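Local coordinates for kinesin-like protein (Caenorhabditis elegans, PDB 5X3E), which probably moves along microtubules as an ATP-driven motor of the kinesin-6 family (Zen4), at residues A[40-45]-A[52-57]; A[100-105]-A[204-209]; A[143-148]-A[299-304]; A[220-225]-A[254-259]. One frame throughout, in Å; residues are numbered along the deposited sequence.

Overall arrangement
From the N terminus, contact 1 comes first and closes a short loop of six residues, joining strand 37-42 of the central mixed sheet to the edge strand of a small antiparallel sheet. It is complete before the others begin. Contact 2 then spans from helix 93-109 to the loop ahead of strand 213-225. Contact 3 crosses it, since residues 143-148 precede 204-209 while 299-304 follow them; the two meet where Val-148 packs on Ile-105 and Leu-206. Contact 4, 220-225 with 254-259, falls wholly within the span of contact 3. Strands 213-225 and 296-307 are sheet neighbours, and one sulfate ion touches contacts 3 and 4.

Contact 1: residues A[40-45]-A[52-57]; sequences CRLCPY and LIAIDE
Leu-42 and Leu-52 point their branched ends at each other, tip to tip, and the meeting of Leu-42 CD2 with Leu-52 CD2 at 3.5 Å is the closest approach between the segments. Leu-42 leaves the backbone with CG opposite the carbonyl carbon (chi1 -50°), and a second torsion of -164° extends CD1 away from CA while CD2 lies off to the flank. Both methyls meet Leu-52 CD2, CD1 at 4.1 Å, and CD1 alone also reaches Ala-54 CB, at 4.2 Å. On the partner strand Leu-52 is bent, its CG held between the backbone N and the carbonyl carbon (chi1 63°), which brings CD2 round to Leu-42 although the CB bond does not aim that way. Ala-54, two residues on, does direct its CB at Leu-42. These contacts join two sheets of the kinesin motor domain: strand 37-42 runs in the central mixed sheet, hydrogen-bonded to strands 86-87 and 404-411, and 52-54 is an outermost strand of a four-stranded antiparallel sheet. No backbone bond links the two segments, and the CA atoms of Leu-42 and Ala-54 stay 8.4 Å apart. Ile-60, on the strand next to 52-54, touches both leucines, and Val-411 touches Leu-42.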
loop_
_atom_site.group_PDB
_atom_site.type_symbol
_atom_site.label_atom_id
_atom_site.label_comp_id
_atom_site.label_asym_id
_atom_site.label_seq_id
_atom_site.Cartn_x
_atom_site.Cartn_y
_atom_site.Cartn_z
ATOM N N CYS A 40 -4.828 -0.276 -15.399
ATOM C CA CYS A 40 -6.157 0.309 -15.333
ATOM C C CYS A 40 -7.190 -0.805 -15.220
ATOM O O CYS A 40 -7.047 -1.859 -15.849
ATOM C CB CYS A 40 -6.418 1.188 -16.563
ATOM S SG CYS A 40 -8.022 1.996 -16.592
ATOM N N ARG A 41 -8.224 -0.575 -14.410
ATOM C CA ARG A 41 -9.258 -1.575 -14.165
ATOM C C ARG A 41 -10.632 -0.943 -14.328
ATOM O O ARG A 41 -10.976 -0.006 -13.600
ATOM C CB ARG A 41 -9.134 -2.198 -12.774
ATOM C CG ARG A 41 -10.209 -3.237 -12.522
ATOM C CD ARG A 41 -10.220 -3.734 -11.095
ATOM N NE ARG A 41 -10.906 -5.018 -11.003
ATOM C CZ ARG A 41 -11.147 -5.658 -9.865
ATOM N NH1 ARG A 41 -10.761 -5.128 -8.713
ATOM N NH2 ARG A 41 -11.774 -6.826 -9.881
ATOM N N LEU A 42 -11.418 -1.480 -15.261
ATOM C CA LEU A 42 -12.782 -1.014 -15.473
ATOM C C LEU A 42 -13.733 -1.730 -14.516
ATOM O O LEU A 42 -13.655 -2.954 -14.349
ATOM C CB LEU A 42 -13.219 -1.284 -16.917
ATOM C CG LEU A 42 -12.337 -0.868 -18.100
ATOM C CD1 LEU A 42 -13.149 -0.879 -19.396
ATOM C CD2 LEU A 42 -11.655 0.459 -17.891
ATOM N N CYS A 43 -14.627 -0.978 -13.895
ATOM C CA CYS A 43 -15.634 -1.608 -13.058
ATOM C C CYS A 43 -16.821 -2.052 -13.918
ATOM O O CYS A 43 -16.952 -1.635 -15.072
ATOM C CB CYS A 43 -16.095 -0.642 -11.971
ATOM S SG CYS A 43 -16.758 0.882 -12.621
ATOM N N PRO A 44 -17.690 -2.918 -13.390
ATOM C CA PRO A 44 -18.872 -3.324 -14.164
ATOM C C PRO A 44 -19.752 -2.133 -14.532
ATOM O O PRO A 44 -19.978 -1.229 -13.724
ATOM C CB PRO A 44 -19.595 -4.299 -13.225
ATOM C CG PRO A 44 -18.979 -4.074 -11.864
ATOM C CD PRO A 44 -17.566 -3.703 -12.150
ATOM N N TYR A 45 -20.236 -2.138 -15.777
ATOM C CA TYR A 45 -21.074 -1.067 -16.316
ATOM C C TYR A 45 -22.155 -1.668 -17.205
ATOM O O TYR A 45 -21.852 -2.199 -18.279
ATOM C CB TYR A 45 -20.242 -0.050 -17.096
ATOM C CG TYR A 45 -21.077 0.942 -17.875
ATOM C CD1 TYR A 45 -21.968 1.790 -17.233
ATOM C CD2 TYR A 45 -20.973 1.030 -19.258
ATOM C CE1 TYR A 45 -22.732 2.691 -17.941
ATOM C CE2 TYR A 45 -21.732 1.931 -19.975
ATOM C CZ TYR A 45 -22.607 2.762 -19.311
ATOM O OH TYR A 45 -23.367 3.659 -20.027
ATOM N N LEU A 52 -15.599 5.276 -22.009
ATOM C CA LEU A 52 -14.357 4.704 -22.512
ATOM C C LEU A 52 -14.524 3.199 -22.681
ATOM O O LEU A 52 -15.368 2.568 -22.039
ATOM C CB LEU A 52 -13.160 5.037 -21.602
ATOM C CG LEU A 52 -12.974 4.617 -20.135
ATOM C CD1 LEU A 52 -14.131 5.052 -19.243
ATOM C CD2 LEU A 52 -12.702 3.125 -19.984
ATOM N N ILE A 53 -13.705 2.637 -23.570
ATOM C CA ILE A 53 -13.778 1.232 -23.962
ATOM C C ILE A 53 -12.369 0.661 -24.025
ATOM O O ILE A 53 -11.438 1.321 -24.500
ATOM C CB ILE A 53 -14.506 1.052 -25.315
ATOM C CG1 ILE A 53 -15.994 1.370 -25.164
ATOM C CG2 ILE A 53 -14.330 -0.363 -25.854
ATOM C CD1 ILE A 53 -16.707 0.407 -24.232
ATOM N N ALA A 54 -12.214 -0.568 -23.543
ATOM C CA ALA A 54 -10.937 -1.259 -23.623
ATOM C C ALA A 54 -10.729 -1.826 -25.021
ATOM O O ALA A 54 -11.677 -2.256 -25.682
ATOM C CB ALA A 54 -10.866 -2.375 -22.581
ATOM N N ILE A 55 -9.477 -1.812 -25.474
ATOM C CA ILE A 55 -9.144 -2.271 -26.817
ATOM C C ILE A 55 -8.159 -3.430 -26.753
ATOM O O ILE A 55 -8.549 -4.601 -26.823
ATOM C CB ILE A 55 -8.557 -1.130 -27.664
ATOM C CG1 ILE A 55 -9.422 0.123 -27.565
ATOM C CG2 ILE A 55 -8.430 -1.563 -29.110
ATOM C CD1 ILE A 55 -8.818 1.304 -28.283
ATOM N N ASP A 56 -6.874 -3.101 -26.624
ATOM C CA ASP A 56 -5.769 -4.040 -26.789
ATOM C C ASP A 56 -5.515 -4.919 -25.574
ATOM O O ASP A 56 -4.539 -5.677 -25.587
ATOM C CB ASP A 56 -4.478 -3.278 -27.108
ATOM C CG ASP A 56 -4.438 -2.754 -28.526
ATOM O OD1 ASP A 56 -5.478 -2.807 -29.218
ATOM O OD2 ASP A 56 -3.361 -2.284 -28.949
ATOM N N GLU A 57 -6.337 -4.827 -24.527
ATOM C CA GLU A 57 -6.008 -5.331 -23.194
ATOM C C GLU A 57 -4.795 -4.612 -22.610
ATOM O O GLU A 57 -4.312 -4.976 -21.532
ATOM C CB GLU A 57 -5.796 -6.858 -23.191
ATOM C CG GLU A 57 -6.063 -7.570 -21.855
ATOM C CD GLU A 57 -7.547 -7.722 -21.530
ATOM O OE1 GLU A 57 -8.386 -7.403 -22.396
ATOM O OE2 GLU A 57 -7.875 -8.164 -20.407
#

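Contact 2: residues A[100-105]-A[204-209]; sequences TSVDLI and IKLSGY. With SO4 (sulfate ion), chain T.
Val-102, on helix 93-109, and Leu-206, in an irregular loop, are the backbone neighbours here, with their CA atoms 8.1 Å apart. Leu-206 CD1 enters the notch between residues one helical turn apart: it lies 3.8 Å from Val-102 CG1 and equally near Ile-105 CG2, and it also touches Val-102 O. Its side chain crosses that of Ile-105 at about a right angle and that of Val-102 obliquely. With an alanine in place of Leu-206, the notch would probably be left unfilled and the loop less firmly seated. The other methyl, CD2, turns toward a sulfate ion, probably from the crystallisation liquor. Ser-207 holds that ion: its N donates to O4 at 2.7 Å in an almost straight bond (177°), and its OG reaches the same oxygen at 3.1 Å. Leu-206 N is anchored by Ser-152 OG. The packing is that of a kinesin motor domain, a P-loop NTPase-type fold, in which helix 93-109 lies against the central sheet and a loop covers part of its other side.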
loop_
_atom_site.group_PDB
_atom_site.type_symbol
_atom_site.label_atom_id
_atom_site.label_comp_id
_atom_site.label_asym_id
_atom_site.label_seq_id
_atom_site.Cartn_x
_atom_site.Cartn_y
_atom_site.Cartn_z
ATOM N N THR A 100 -1.083 -7.844 -10.256
ATOM C CA THR A 100 -0.834 -6.593 -9.561
ATOM C C THR A 100 0.063 -6.735 -8.336
ATOM O O THR A 100 0.822 -5.811 -8.034
ATOM C CB THR A 100 -2.185 -5.965 -9.166
ATOM O OG1 THR A 100 -2.770 -5.340 -10.314
ATOM C CG2 THR A 100 -2.059 -4.958 -8.099
ATOM N N SER A 101 0.037 -7.885 -7.651
ATOM C CA SER A 101 0.662 -8.005 -6.339
ATOM C C SER A 101 1.708 -9.107 -6.204
ATOM O O SER A 101 2.561 -9.002 -5.315
ATOM C CB SER A 101 -0.410 -8.236 -5.266
ATOM O OG SER A 101 -1.431 -7.265 -5.364
ATOM N N VAL A 102 1.680 -10.145 -7.043
ATOM C CA VAL A 102 2.549 -11.298 -6.808
ATOM C C VAL A 102 4.013 -10.901 -6.956
ATOM O O VAL A 102 4.869 -11.331 -6.172
ATOM C CB VAL A 102 2.166 -12.468 -7.739
ATOM C CG1 VAL A 102 3.297 -13.484 -7.839
ATOM C CG2 VAL A 102 0.912 -13.152 -7.227
ATOM N N ASP A 103 4.328 -10.060 -7.945
ATOM C CA ASP A 103 5.716 -9.637 -8.119
ATOM C C ASP A 103 6.163 -8.691 -7.007
ATOM O O ASP A 103 7.359 -8.612 -6.707
ATOM C CB ASP A 103 5.912 -8.990 -9.494
ATOM C CG ASP A 103 5.132 -7.694 -9.658
ATOM O OD1 ASP A 103 5.532 -6.863 -10.500
ATOM O OD2 ASP A 103 4.129 -7.498 -8.937
ATOM N N LEU A 104 5.228 -7.965 -6.389
ATOM C CA LEU A 104 5.593 -7.142 -5.240
ATOM C C LEU A 104 5.895 -8.009 -4.027
ATOM O O LEU A 104 6.823 -7.716 -3.263
ATOM C CB LEU A 104 4.480 -6.143 -4.917
ATOM C CG LEU A 104 3.963 -5.303 -6.086
ATOM C CD1 LEU A 104 2.996 -4.227 -5.602
ATOM C CD2 LEU A 104 5.116 -4.708 -6.887
ATOM N N ILE A 105 5.120 -9.078 -3.827
ATOM C CA ILE A 105 5.411 -9.992 -2.726
ATOM C C ILE A 105 6.736 -10.702 -2.960
ATOM O O ILE A 105 7.530 -10.885 -2.030
ATOM C CB ILE A 105 4.266 -10.994 -2.532
ATOM C CG1 ILE A 105 2.958 -10.264 -2.212
ATOM C CG2 ILE A 105 4.632 -11.970 -1.432
ATOM C CD1 ILE A 105 1.733 -11.174 -2.260
ATOM N N ILE A 204 -2.370 -19.596 -2.261
ATOM C CA ILE A 204 -1.131 -19.456 -3.022
ATOM C C ILE A 204 0.062 -19.356 -2.081
ATOM O O ILE A 204 0.044 -18.596 -1.105
ATOM C CB ILE A 204 -1.212 -18.220 -3.938
ATOM C CG1 ILE A 204 -2.199 -18.444 -5.082
ATOM C CG2 ILE A 204 0.156 -17.880 -4.503
ATOM C CD1 ILE A 204 -2.297 -17.261 -6.036
ATOM N N LYS A 205 1.105 -20.135 -2.369
ATOM C CA LYS A 205 2.386 -20.040 -1.678
ATOM C C LYS A 205 3.460 -19.724 -2.705
ATOM O O LYS A 205 3.674 -20.500 -3.643
ATOM C CB LYS A 205 2.727 -21.325 -0.919
ATOM C CG LYS A 205 1.645 -21.777 0.048
ATOM C CD LYS A 205 2.241 -22.429 1.288
ATOM C CE LYS A 205 1.177 -22.642 2.358
ATOM N NZ LYS A 205 1.764 -22.827 3.716
ATOM N N LEU A 206 4.113 -18.579 -2.543
ATOM C CA LEU A 206 5.225 -18.193 -3.396
ATOM C C LEU A 206 6.538 -18.652 -2.779
ATOM O O LEU A 206 6.661 -18.783 -1.558
ATOM C CB LEU A 206 5.254 -16.675 -3.602
ATOM C CG LEU A 206 3.978 -16.023 -4.137
ATOM C CD1 LEU A 206 4.175 -14.521 -4.257
ATOM C CD2 LEU A 206 3.595 -16.639 -5.479
ATOM N N SER A 207 7.522 -18.893 -3.632
ATOM C CA SER A 207 8.854 -19.236 -3.163
ATOM C C SER A 207 9.770 -18.021 -3.275
ATOM O O SER A 207 9.494 -17.070 -4.010
ATOM C CB SER A 207 9.438 -20.393 -3.971
ATOM O OG SER A 207 9.690 -19.964 -5.294
ATOM N N GLY A 208 10.869 -18.064 -2.531
ATOM C CA GLY A 208 11.837 -16.992 -2.588
ATOM C C GLY A 208 12.272 -16.503 -1.224
ATOM O O GLY A 208 13.193 -15.689 -1.117
ATOM N N TYR A 209 11.616 -16.984 -0.171
ATOM C CA TYR A 209 12.022 -16.612 1.173
ATOM C C TYR A 209 13.392 -17.196 1.495
ATOM O O TYR A 209 13.707 -18.328 1.129
ATOM C CB TYR A 209 11.001 -17.078 2.207
ATOM C CG TYR A 209 11.405 -16.681 3.609
ATOM C CD1 TYR A 209 12.079 -17.568 4.441
ATOM C CD2 TYR A 209 11.135 -15.406 4.090
ATOM C CE1 TYR A 209 12.464 -17.195 5.716
ATOM C CE2 TYR A 209 11.516 -15.025 5.359
ATOM C CZ TYR A 209 12.179 -15.919 6.169
ATOM O OH TYR A 209 12.555 -15.535 7.435
HETATM S S SO4 T . 6.321 -19.030 -7.499
HETATM O O1 SO4 T . 5.130 -19.775 -7.095
HETATM O O2 SO4 T . 7.125 -19.860 -8.393
HETATM O O3 SO4 T . 5.924 -17.803 -8.187
HETATM O O4 SO4 T . 7.109 -18.693 -6.318
#

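Contact 3: residues A[143-148]-A[299-304]; sequences PRTLDV and FTIKLV. With SO4 (sulfate ion), chain C.
Most striking where Leu-146 and Ile-301 meet is how nearly helix 143-148 and strand 299-304 run alongside each other: their directions differ by only 6°, with the axes 11.0 Å apart. The gap is bridged by carbon groups: methyls of Leu-146, Ile-301 and Thr-145 and the edge of the Phe-299 ring. Ile-301 is stretched toward the helix, its CD1 carried far from CA by a second torsion of 163°, and this methyl meets two helix residues, Leu-146 CD2 at 3.7 Å and Thr-145 CG2 at 4.0 Å. Leu-146 CD2 also comes to the edge of the Phe-299 ring, near its plane, with CE2 4.2 Å away, so one leucine methyl is shared by an aromatic edge and an aliphatic end. Thr-145 presents its methyl to the strand while its hydroxyl is bonded to Leu-141 O, one turn back. From the other face of the strand the extended Lys-302 reaches a sulfate ion, NZ to O1 2.7 Å, and forms a salt bridge with Asp-261. The strand is held within the central sheet by backbone bonds of Ile-301 to Leu-329 and Thr-300 to Thr-220. Phe-299 makes edge-to-face contacts with Tyr-221 and with Phe-274 of helix 267-281. That helix also receives Leu-146, on Ala-270 and Leu-271, whereas Thr-145 and Val-148 pack on Phe-97 of helix 93-109.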
loop_
_atom_site.group_PDB
_atom_site.type_symbol
_atom_site.label_atom_id
_atom_site.label_comp_id
_atom_site.label_asym_id
_atom_site.label_seq_id
_atom_site.Cartn_x
_atom_site.Cartn_y
_atom_site.Cartn_z
ATOM N N PRO A 143 -6.152 -8.283 1.585
ATOM C CA PRO A 143 -6.201 -9.554 2.328
ATOM C C PRO A 143 -5.496 -10.686 1.606
ATOM O O PRO A 143 -4.821 -11.499 2.254
ATOM C CB PRO A 143 -7.705 -9.818 2.477
ATOM C CG PRO A 143 -8.360 -8.496 2.237
ATOM C CD PRO A 143 -7.506 -7.828 1.219
ATOM N N ARG A 144 -5.614 -10.753 0.275
ATOM C CA ARG A 144 -4.895 -11.778 -0.477
ATOM C C ARG A 144 -3.391 -11.616 -0.320
ATOM O O ARG A 144 -2.663 -12.609 -0.193
ATOM C CB ARG A 144 -5.287 -11.731 -1.955
ATOM C CG ARG A 144 -6.752 -12.032 -2.226
ATOM C CD ARG A 144 -7.059 -11.956 -3.711
ATOM N NE ARG A 144 -8.494 -12.027 -3.965
ATOM C CZ ARG A 144 -9.143 -13.150 -4.255
ATOM N NH1 ARG A 144 -8.478 -14.294 -4.340
ATOM N NH2 ARG A 144 -10.452 -13.127 -4.465
ATOM N N THR A 145 -2.904 -10.373 -0.359
ATOM C CA THR A 145 -1.486 -10.125 -0.130
ATOM C C THR A 145 -1.066 -10.606 1.255
ATOM O O THR A 145 -0.040 -11.280 1.406
ATOM C CB THR A 145 -1.170 -8.640 -0.307
ATOM O OG1 THR A 145 -1.374 -8.266 -1.674
ATOM C CG2 THR A 145 0.276 -8.375 0.062
ATOM N N LEU A 146 -1.846 -10.266 2.285
ATOM C CA LEU A 146 -1.540 -10.753 3.626
ATOM C C LEU A 146 -1.539 -12.274 3.674
ATOM O O LEU A 146 -0.663 -12.881 4.304
ATOM C CB LEU A 146 -2.541 -10.198 4.639
ATOM C CG LEU A 146 -2.495 -8.702 4.943
ATOM C CD1 LEU A 146 -3.739 -8.292 5.735
ATOM C CD2 LEU A 146 -1.208 -8.353 5.695
ATOM N N ASP A 147 -2.525 -12.906 3.031
ATOM C CA ASP A 147 -2.572 -14.365 2.967
ATOM C C ASP A 147 -1.299 -14.929 2.353
ATOM O O ASP A 147 -0.635 -15.788 2.943
ATOM C CB ASP A 147 -3.788 -14.815 2.152
ATOM C CG ASP A 147 -5.086 -14.707 2.921
ATOM O OD1 ASP A 147 -5.062 -14.847 4.162
ATOM O OD2 ASP A 147 -6.134 -14.492 2.274
ATOM N N VAL A 148 -0.943 -14.448 1.162
ATOM C CA VAL A 148 0.178 -15.015 0.424
ATOM C C VAL A 148 1.495 -14.772 1.153
ATOM O O VAL A 148 2.372 -15.647 1.173
ATOM C CB VAL A 148 0.192 -14.451 -1.006
ATOM C CG1 VAL A 148 1.471 -14.823 -1.711
ATOM C CG2 VAL A 148 -1.013 -14.977 -1.770
ATOM N N PHE A 299 -1.378 1.456 4.260
ATOM C CA PHE A 299 -1.195 0.224 5.014
ATOM C C PHE A 299 0.138 -0.384 4.590
ATOM O O PHE A 299 0.314 -0.760 3.428
ATOM C CB PHE A 299 -2.360 -0.731 4.783
ATOM C CG PHE A 299 -2.343 -1.931 5.684
ATOM C CD1 PHE A 299 -2.891 -1.871 6.953
ATOM C CD2 PHE A 299 -1.781 -3.124 5.259
ATOM C CE1 PHE A 299 -2.877 -2.977 7.782
ATOM C CE2 PHE A 299 -1.763 -4.234 6.085
ATOM C CZ PHE A 299 -2.312 -4.160 7.349
ATOM N N THR A 300 1.090 -0.439 5.516
ATOM C CA THR A 300 2.442 -0.894 5.212
ATOM C C THR A 300 2.699 -2.228 5.898
ATOM O O THR A 300 2.611 -2.328 7.127
ATOM C CB THR A 300 3.475 0.138 5.655
ATOM O OG1 THR A 300 3.221 1.382 4.990
ATOM C CG2 THR A 300 4.874 -0.343 5.309
ATOM N N ILE A 301 3.032 -3.239 5.104
ATOM C CA ILE A 301 3.411 -4.557 5.598
ATOM C C ILE A 301 4.928 -4.620 5.638
ATOM O O ILE A 301 5.588 -4.478 4.602
ATOM C CB ILE A 301 2.836 -5.676 4.716
ATOM C CG1 ILE A 301 1.330 -5.482 4.532
ATOM C CG2 ILE A 301 3.145 -7.039 5.322
ATOM C CD1 ILE A 301 0.743 -6.259 3.384
ATOM N N LYS A 302 5.483 -4.808 6.830
ATOM C CA LYS A 302 6.924 -4.861 7.026
ATOM C C LYS A 302 7.357 -6.281 7.353
ATOM O O LYS A 302 6.831 -6.901 8.285
ATOM C CB LYS A 302 7.367 -3.916 8.142
ATOM C CG LYS A 302 7.010 -2.470 7.898
ATOM C CD LYS A 302 7.467 -1.606 9.057
ATOM C CE LYS A 302 7.126 -0.147 8.802
ATOM N NZ LYS A 302 7.620 0.736 9.888
ATOM N N LEU A 303 8.330 -6.778 6.603
ATOM C CA LEU A 303 8.936 -8.075 6.864
ATOM C C LEU A 303 10.269 -7.817 7.556
ATOM O O LEU A 303 11.263 -7.476 6.910
ATOM C CB LEU A 303 9.107 -8.864 5.570
ATOM C CG LEU A 303 9.691 -10.266 5.720
ATOM C CD1 LEU A 303 8.785 -11.101 6.596
ATOM C CD2 LEU A 303 9.883 -10.917 4.358
ATOM N N VAL A 304 10.279 -7.960 8.877
ATOM C CA VAL A 304 11.475 -7.734 9.684
ATOM C C VAL A 304 12.255 -9.044 9.750
ATOM O O VAL A 304 11.789 -10.024 10.335
ATOM C CB VAL A 304 11.110 -7.240 11.086
ATOM C CG1 VAL A 304 12.366 -7.096 11.947
ATOM C CG2 VAL A 304 10.309 -5.941 10.998
HETATM S S SO4 C . 5.734 3.974 9.226
HETATM O O1 SO4 C . 7.016 3.268 9.218
HETATM O O2 SO4 C . 4.889 3.478 8.143
HETATM O O3 SO4 C . 5.961 5.398 9.028
HETATM O O4 SO4 C . 5.067 3.774 10.505
#

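Contact 4: residues A[220-225]-A[254-259]; sequences TYVEIY and MYVDGA. With SO4 (sulfate ion), chain C.
Val-222 and Val-256 face each other tip to tip, both CB bonds directed across the gap. Val-256 CG2 sits before the fork of Val-222, 4.0 Å from CG1 and the same from CG2. Val-222 CG2 has a second neighbour in Ala-259 CB at 4.1 Å. Ala-259 is brought there by a type I turn from Val-256, closed by Ala-259 N to Val-256 O at 3.2 Å. Beside this apolar cluster a sulfate ion, which Lys-302 also reaches, lies between the segments. Thr-220 OG1, set between its backbone N and carbonyl carbon (chi1 58°), donates to sulfate O2 at 2.9 Å; the modelled bond from Val-256 N is too short to be trusted. A valine in place of Thr-220 would probably leave O2 without this donor and the ion less firmly held. Strands 213-225, 228-231, 243-248 and 254-256 pair antiparallel in succession, a beta meander whose last strand comes back near its first, consistent with the loop 8 lobe that helps kinesins bind microtubules.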
loop_
_atom_site.group_PDB
_atom_site.type_symbol
_atom_site.label_atom_id
_atom_site.label_comp_id
_atom_site.label_asym_id
_atom_site.label_seq_id
_atom_site.Cartn_x
_atom_site.Cartn_y
_atom_site.Cartn_z
ATOM N N THR A 220 1.942 -1.135 9.931
ATOM C CA THR A 220 1.520 0.198 10.322
ATOM C C THR A 220 0.362 0.600 9.423
ATOM O O THR A 220 0.339 0.256 8.235
ATOM C CB THR A 220 2.659 1.233 10.218
ATOM O OG1 THR A 220 3.164 1.278 8.878
ATOM C CG2 THR A 220 3.790 0.864 11.151
ATOM N N TYR A 221 -0.623 1.278 10.002
ATOM C CA TYR A 221 -1.760 1.779 9.244
ATOM C C TYR A 221 -1.872 3.272 9.501
ATOM O O TYR A 221 -2.095 3.694 10.642
ATOM C CB TYR A 221 -3.057 1.059 9.617
ATOM C CG TYR A 221 -4.155 1.226 8.587
ATOM C CD1 TYR A 221 -3.906 1.861 7.374
ATOM C CD2 TYR A 221 -5.440 0.743 8.824
ATOM C CE1 TYR A 221 -4.905 2.016 6.423
ATOM C CE2 TYR A 221 -6.448 0.890 7.876
ATOM C CZ TYR A 221 -6.175 1.527 6.677
ATOM O OH TYR A 221 -7.166 1.678 5.731
ATOM N N VAL A 222 -1.714 4.062 8.448
ATOM C CA VAL A 222 -1.565 5.506 8.553
ATOM C C VAL A 222 -2.516 6.184 7.576
ATOM O O VAL A 222 -2.768 5.671 6.479
ATOM C CB VAL A 222 -0.101 5.922 8.293
ATOM C CG1 VAL A 222 0.005 7.378 8.231
ATOM C CG2 VAL A 222 0.776 5.466 9.443
ATOM N N GLU A 223 -3.064 7.328 7.980
ATOM C CA GLU A 223 -3.987 8.091 7.151
ATOM C C GLU A 223 -3.424 9.484 6.916
ATOM O O GLU A 223 -2.966 10.139 7.856
ATOM C CB GLU A 223 -5.367 8.183 7.810
ATOM C CG GLU A 223 -6.388 8.987 7.028
ATOM C CD GLU A 223 -7.669 9.199 7.808
ATOM O OE1 GLU A 223 -7.580 9.442 9.030
ATOM O OE2 GLU A 223 -8.762 9.116 7.204
ATOM N N ILE A 224 -3.477 9.947 5.672
ATOM C CA ILE A 224 -3.104 11.314 5.329
ATOM C C ILE A 224 -4.387 12.041 4.943
ATOM O O ILE A 224 -4.982 11.757 3.896
ATOM C CB ILE A 224 -2.067 11.359 4.203
ATOM C CG1 ILE A 224 -0.752 10.751 4.680
ATOM C CG2 ILE A 224 -1.853 12.789 3.736
ATOM C CD1 ILE A 224 0.254 10.547 3.578
ATOM N N TYR A 225 -4.831 12.955 5.802
ATOM C CA TYR A 225 -6.093 13.662 5.607
ATOM C C TYR A 225 -5.873 15.149 5.842
ATOM O O TYR A 225 -5.444 15.545 6.929
ATOM C CB TYR A 225 -7.162 13.114 6.556
ATOM C CG TYR A 225 -8.438 13.907 6.562
ATOM C CD1 TYR A 225 -9.258 13.938 5.444
ATOM C CD2 TYR A 225 -8.829 14.620 7.683
ATOM C CE1 TYR A 225 -10.431 14.660 5.444
ATOM C CE2 TYR A 225 -10.001 15.346 7.693
ATOM C CZ TYR A 225 -10.799 15.364 6.571
ATOM O OH TYR A 225 -11.971 16.085 6.573
ATOM N N MET A 254 11.915 7.126 4.659
ATOM C CA MET A 254 10.782 7.859 5.204
ATOM C C MET A 254 10.003 6.992 6.192
ATOM O O MET A 254 9.925 5.770 6.053
ATOM C CB MET A 254 9.862 8.319 4.078
ATOM C CG MET A 254 10.508 9.324 3.141
ATOM S SD MET A 254 11.072 10.797 4.005
ATOM C CE MET A 254 12.771 10.806 3.471
ATOM N N TYR A 255 9.438 7.638 7.208
ATOM C CA TYR A 255 8.563 6.955 8.153
ATOM C C TYR A 255 7.718 7.989 8.887
ATOM O O TYR A 255 7.958 9.197 8.807
ATOM C CB TYR A 255 9.353 6.089 9.148
ATOM C CG TYR A 255 10.103 6.845 10.232
ATOM C CD1 TYR A 255 9.631 6.870 11.544
ATOM C CD2 TYR A 255 11.283 7.528 9.950
ATOM C CE1 TYR A 255 10.313 7.558 12.546
ATOM C CE2 TYR A 255 11.977 8.220 10.946
ATOM C CZ TYR A 255 11.485 8.230 12.241
ATOM O OH TYR A 255 12.164 8.907 13.228
ATOM N N VAL A 256 6.724 7.493 9.612
ATOM C CA VAL A 256 5.839 8.320 10.423
ATOM C C VAL A 256 6.336 8.226 11.863
ATOM O O VAL A 256 6.340 7.140 12.453
ATOM C CB VAL A 256 4.372 7.875 10.287
ATOM C CG1 VAL A 256 3.476 8.712 11.173
ATOM C CG2 VAL A 256 3.905 7.962 8.830
ATOM N N ASP A 257 6.749 9.372 12.415
ATOM C CA ASP A 257 7.503 9.429 13.670
ATOM C C ASP A 257 6.845 8.632 14.796
ATOM O O ASP A 257 7.412 7.656 15.296
ATOM C CB ASP A 257 7.697 10.900 14.069
ATOM C CG ASP A 257 8.599 11.076 15.278
ATOM O OD1 ASP A 257 9.095 10.069 15.820
ATOM O OD2 ASP A 257 8.849 12.233 15.664
ATOM N N GLY A 258 5.655 9.031 15.218
ATOM C CA GLY A 258 5.005 8.332 16.310
ATOM C C GLY A 258 4.053 7.216 15.937
ATOM O O GLY A 258 3.304 6.757 16.805
ATOM N N ALA A 259 4.060 6.758 14.686
ATOM C CA ALA A 259 3.172 5.674 14.287
ATOM C C ALA A 259 3.585 4.355 14.921
ATOM O O ALA A 259 4.773 4.072 15.095
ATOM C CB ALA A 259 3.153 5.526 12.767
HETATM S S SO4 C . 5.734 3.974 9.226
HETATM O O1 SO4 C . 7.016 3.268 9.218
HETATM O O2 SO4 C . 4.889 3.478 8.143
HETATM O O3 SO4 C . 5.961 5.398 9.028
HETATM O O4 SO4 C . 5.067 3.774 10.505
#